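Local coordinates for protein inactive Zymogen C11 Protease (Parabacteroides distasonis, PDB 6MZO) that is the inactive zymogen of a clostripain-like C11 cysteine protease, a clan CD enzyme that probably cleaves peptide bonds once activated, at residues Pro270-Leu275 with Gln337-Lys342; Pro8-Arg13 with Pro105-Gly110. All blocks are in the same frame, centred on the assembly; numbering follows the deposited sequence.

Contact 1 of 2, residues Pro270-Leu275 with Gln337-Lys342; sequences PNYHAL and QEALPK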
# COMPACT_ATOMS: atom_id res chain seq x y z
N PRO A 270 -17.11 -12.42 -8.02
CA PRO A 270 -17.96 -13.17 -7.11
C PRO A 270 -17.61 -14.64 -6.94
O PRO A 270 -18.07 -15.20 -5.97
CB PRO A 270 -19.33 -13.03 -7.78
CG PRO A 270 -19.03 -12.90 -9.24
CD PRO A 270 -17.82 -12.00 -9.24
N ASN A 271 -16.83 -15.26 -7.81
CA ASN A 271 -16.61 -16.71 -7.71
C ASN A 271 -15.26 -17.19 -7.15
O ASN A 271 -15.21 -18.13 -6.35
CB ASN A 271 -16.79 -17.33 -9.07
CG ASN A 271 -18.21 -17.33 -9.47
OD1 ASN A 271 -19.02 -17.97 -8.80
ND2 ASN A 271 -18.56 -16.59 -10.53
N TYR A 272 -14.17 -16.65 -7.66
CA TYR A 272 -12.85 -17.01 -7.12
C TYR A 272 -12.23 -15.75 -6.54
O TYR A 272 -12.39 -14.66 -7.12
CB TYR A 272 -11.93 -17.62 -8.19
CG TYR A 272 -12.42 -18.99 -8.62
CD1 TYR A 272 -12.17 -20.11 -7.81
CD2 TYR A 272 -13.10 -19.15 -9.77
CE1 TYR A 272 -12.61 -21.35 -8.17
CE2 TYR A 272 -13.57 -20.36 -10.12
CZ TYR A 272 -13.30 -21.46 -9.33
OH TYR A 272 -13.78 -22.68 -9.76
N HIS A 273 -11.56 -15.88 -5.40
CA HIS A 273 -10.84 -14.75 -4.80
C HIS A 273 -9.40 -15.19 -4.64
O HIS A 273 -9.15 -16.37 -4.37
CB HIS A 273 -11.43 -14.37 -3.41
CG HIS A 273 -12.93 -14.41 -3.38
ND1 HIS A 273 -13.70 -13.62 -4.20
CD2 HIS A 273 -13.80 -15.20 -2.69
CE1 HIS A 273 -14.98 -13.92 -4.04
NE2 HIS A 273 -15.07 -14.88 -3.12
N ALA A 274 -8.45 -14.26 -4.75
CA ALA A 274 -7.04 -14.56 -4.59
C ALA A 274 -6.61 -14.36 -3.13
O ALA A 274 -5.82 -15.18 -2.62
CB ALA A 274 -6.22 -13.64 -5.51
N LEU A 275 -7.10 -13.29 -2.50
CA LEU A 275 -6.49 -12.92 -1.21
C LEU A 275 -7.43 -13.10 -0.05
O LEU A 275 -8.61 -12.66 -0.09
CB LEU A 275 -6.02 -11.46 -1.23
CG LEU A 275 -5.26 -11.01 -2.44
CD1 LEU A 275 -4.85 -9.50 -2.25
CD2 LEU A 275 -3.97 -11.81 -2.57
N GLN A 337 -4.75 -22.19 -5.21
CA GLN A 337 -5.99 -22.93 -5.45
C GLN A 337 -5.90 -23.72 -6.74
O GLN A 337 -5.34 -23.26 -7.76
CB GLN A 337 -7.18 -21.96 -5.51
CG GLN A 337 -7.45 -21.26 -4.17
CD GLN A 337 -8.33 -20.03 -4.33
OE1 GLN A 337 -9.53 -20.13 -4.68
NE2 GLN A 337 -7.73 -18.85 -4.09
N GLU A 338 -6.45 -24.91 -6.71
CA GLU A 338 -6.39 -25.81 -7.86
C GLU A 338 -7.04 -25.17 -9.08
O GLU A 338 -6.59 -25.35 -10.24
CB GLU A 338 -7.07 -27.13 -7.51
CG GLU A 338 -6.84 -28.21 -8.58
CD GLU A 338 -7.50 -29.53 -8.22
OE1 GLU A 338 -8.00 -29.71 -7.09
OE2 GLU A 338 -7.56 -30.40 -9.10
N ALA A 339 -8.06 -24.36 -8.84
CA ALA A 339 -8.85 -23.82 -9.92
C ALA A 339 -8.20 -22.60 -10.59
O ALA A 339 -8.70 -22.12 -11.61
CB ALA A 339 -10.23 -23.45 -9.43
N LEU A 340 -7.08 -22.15 -10.02
CA LEU A 340 -6.37 -20.96 -10.50
C LEU A 340 -4.94 -21.23 -10.99
O LEU A 340 -4.00 -20.59 -10.50
CB LEU A 340 -6.33 -19.91 -9.37
CG LEU A 340 -7.72 -19.60 -8.80
CD1 LEU A 340 -7.68 -18.55 -7.77
CD2 LEU A 340 -8.57 -19.14 -9.95
N PRO A 341 -4.76 -22.12 -11.97
CA PRO A 341 -3.37 -22.50 -12.24
C PRO A 341 -2.49 -21.39 -12.81
O PRO A 341 -1.32 -21.40 -12.46
CB PRO A 341 -3.50 -23.65 -13.25
CG PRO A 341 -4.85 -23.43 -13.89
CD PRO A 341 -5.72 -22.82 -12.82
N LYS A 342 -3.02 -20.47 -13.62
CA LYS A 342 -2.20 -19.40 -14.16
C LYS A 342 -1.79 -18.46 -13.02
O LYS A 342 -0.65 -17.98 -12.98
CB LYS A 342 -2.92 -18.64 -15.29
CG LYS A 342 -2.49 -19.15 -16.67
CD LYS A 342 -3.27 -18.56 -17.83
CE LYS A 342 -2.53 -18.85 -19.12
NZ LYS A 342 -3.35 -18.57 -20.33
O HOH W 1 -11.53 -18.42 -4.11
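The carboxamide of Gln337 reads the backbone of His273 at two points. Gln337 NE2 donates to His273 O over 2.9 Å in an almost straight bond (178° at the hydrogen), and the acceptor lies practically in the amide plane. Gln337 OE1 plays the acceptor: it takes a hydrogen bond of 2.7 Å from a water, and the same water receives the N-H of His273, with His273 N 2.8 Å from the water oxygen. One side-chain amide thus serves the N-H and the carbonyl of a single residue, directly at one end and through water at the other, a task that suits glutamine because it carries both a donor and an acceptor. NE2 also donates to Val335 O, which uses its second hydrogen and fixes the rotation of the amide.

Strands 275-277 and 332-334 pair as a small two-stranded antiparallel sheet, apart from the large central one, and this contact prolongs their association past the paired residues, where Ala274 still bonds to Val335 through the backbone. Gln337 to Leu340 form a type I beta turn, closed by Leu340 N on Gln337 O at 3.1 Å, and Leu340 is the N-cap residue of helix 341-347.

Apolar contact centres on Tyr272. With chi1 at -69°, its CG stands opposite the carbonyl carbon, and the ring reaches the turn, where Ala339 CB comes within 3.4 Å of Tyr272 CE1, meeting the ring obliquely. A small side chain suits this close approach. Leu340 CD2 lies 4.1 Å from Tyr272 CG, near the root of the ring, while Leu340 CD1 comes near His273 O; Leu340 also packs on Tyr334. The tyrosine ring and the Gln337 amide are inclined by 46°, with OE1 near the ring edge.

Contact 2 of 2, residues Pro8-Arg13 with Pro105-Gly110; sequences PTTAPR and PADSYG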
# COMPACT_ATOMS: atom_id res chain seq x y z
N PRO A 8 18.36 29.05 11.22
CA PRO A 8 18.80 28.01 10.28
C PRO A 8 18.21 26.66 10.61
O PRO A 8 18.11 26.30 11.79
CB PRO A 8 20.33 27.99 10.46
CG PRO A 8 20.55 28.49 11.85
CD PRO A 8 19.47 29.54 12.06
N THR A 9 17.81 25.91 9.59
CA THR A 9 17.30 24.56 9.80
C THR A 9 17.40 23.79 8.50
O THR A 9 17.34 24.36 7.41
CB THR A 9 15.83 24.56 10.29
N THR A 10 17.58 22.48 8.61
CA THR A 10 17.48 21.62 7.45
C THR A 10 16.14 20.91 7.53
O THR A 10 15.52 20.84 8.59
CB THR A 10 18.61 20.60 7.38
OG1 THR A 10 18.44 19.63 8.43
CG2 THR A 10 19.95 21.31 7.54
N ALA A 11 15.69 20.41 6.39
CA ALA A 11 14.39 19.75 6.34
C ALA A 11 14.44 18.34 6.94
O ALA A 11 15.26 17.52 6.54
CB ALA A 11 13.92 19.66 4.91
N PRO A 12 13.54 18.05 7.90
CA PRO A 12 13.59 16.78 8.56
C PRO A 12 13.16 15.69 7.56
O PRO A 12 13.59 14.54 7.68
CB PRO A 12 12.56 16.92 9.70
CG PRO A 12 12.78 18.41 10.10
CD PRO A 12 12.82 19.06 8.71
N ARG A 13 12.30 16.07 6.60
CA ARG A 13 11.86 15.07 5.62
C ARG A 13 11.42 15.77 4.32
O ARG A 13 10.85 16.88 4.36
CB ARG A 13 10.70 14.22 6.15
CG ARG A 13 10.28 13.06 5.18
CD ARG A 13 9.45 11.95 5.91
NE ARG A 13 10.25 11.47 7.01
CZ ARG A 13 10.10 11.85 8.30
NH1 ARG A 13 9.02 12.51 8.69
NH2 ARG A 13 11.08 11.55 9.16
N PRO A 105 16.81 18.06 -0.99
CA PRO A 105 17.47 17.09 -0.11
C PRO A 105 16.99 17.25 1.34
O PRO A 105 16.70 18.39 1.72
CB PRO A 105 18.98 17.47 -0.22
CG PRO A 105 19.00 18.90 -0.80
CD PRO A 105 17.76 19.02 -1.62
N ALA A 106 16.95 16.18 2.12
CA ALA A 106 16.40 16.28 3.50
C ALA A 106 17.07 15.22 4.34
O ALA A 106 17.79 14.39 3.81
CB ALA A 106 14.87 16.14 3.53
N ASP A 107 16.82 15.26 5.65
CA ASP A 107 17.39 14.30 6.58
C ASP A 107 16.84 12.91 6.30
O ASP A 107 17.40 11.90 6.73
CB ASP A 107 17.07 14.69 8.03
CG ASP A 107 17.82 15.97 8.47
OD1 ASP A 107 18.82 16.30 7.84
OD2 ASP A 107 17.37 16.62 9.45
N SER A 108 15.70 12.88 5.63
CA SER A 108 14.99 11.59 5.34
C SER A 108 13.93 11.83 4.24
O SER A 108 13.62 12.97 3.87
CB SER A 108 14.35 11.01 6.61
OG SER A 108 13.22 11.84 6.98
N TYR A 109 13.33 10.74 3.74
CA TYR A 109 12.32 10.85 2.67
C TYR A 109 11.09 9.99 2.98
O TYR A 109 11.21 8.96 3.68
CB TYR A 109 12.87 10.37 1.32
CG TYR A 109 14.09 11.21 1.02
CD1 TYR A 109 13.91 12.45 0.52
CD2 TYR A 109 15.33 10.76 1.34
CE1 TYR A 109 15.01 13.34 0.28
CE2 TYR A 109 16.45 11.64 1.14
CZ TYR A 109 16.25 12.88 0.59
OH TYR A 109 17.35 13.72 0.37
N GLY A 110 9.95 10.41 2.45
CA GLY A 110 8.79 9.49 2.49
C GLY A 110 8.11 9.49 1.14
O GLY A 110 8.21 10.45 0.36
O HOH W 2 17.56 20.07 3.92
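Torsions bring the Arg13 chain and the Ser108 hydroxyl together: CG of the arginine lies trans to its own N (chi1 -175°) and the chain bends at chi3, while chi1 of 71° tucks Ser108 OG between its own N and carbonyl carbon. Ser108 OG donates to Pro12 O at 2.8 Å, in the carbonyl plane, and weakly accepts from Arg13 NH2. A serine suits this spot, being small and able to give and take at once. Asp107 N donates to Ala11 O over 2.9 Å, at 171°.

These bonds bring together the approaches to strands 14-19 and 109-115, parallel neighbours in the central sheet of the clan CD fold; Arg13 CA also lies 3.3 Å from Ser108 O in a CA-H...O contact. Beyond the segments, the guanidinium forms a salt bridge with Asp156 and bonds to the carbonyls of Met202, Lys204 and Lys205. Replacing Arg13 by an alanine would probably leave Asp156 without its charged mate and the carbonyls without this donor.

Ala11 CB and Ala106 CB touch at 3.9 Å, close backbones favouring small residues, and a water joins Ala11 N to Pro105 O. OG1 of poorly ordered Thr10 makes a weak hydrogen bond to Asp107 OD1.

The two contacts lie on opposite sides of the chain's centre, their own centres about 45 Å apart, and share no element. Contact 1 is buried and belongs to the later part of the chain, beside the small two-strand sheet; contact 2 is a surface contact at the entry to two neighbouring strands of the central sheet. Their chemistry follows: the first joins a loop to a turn chiefly through one neutral amide and an aromatic ring, whereas the second brings the two backbones closer together and relies on main-chain carbonyls, a hydroxyl and a buried arginine paired elsewhere. Each includes one water that links a backbone N-H to an oxygen of the partner segment.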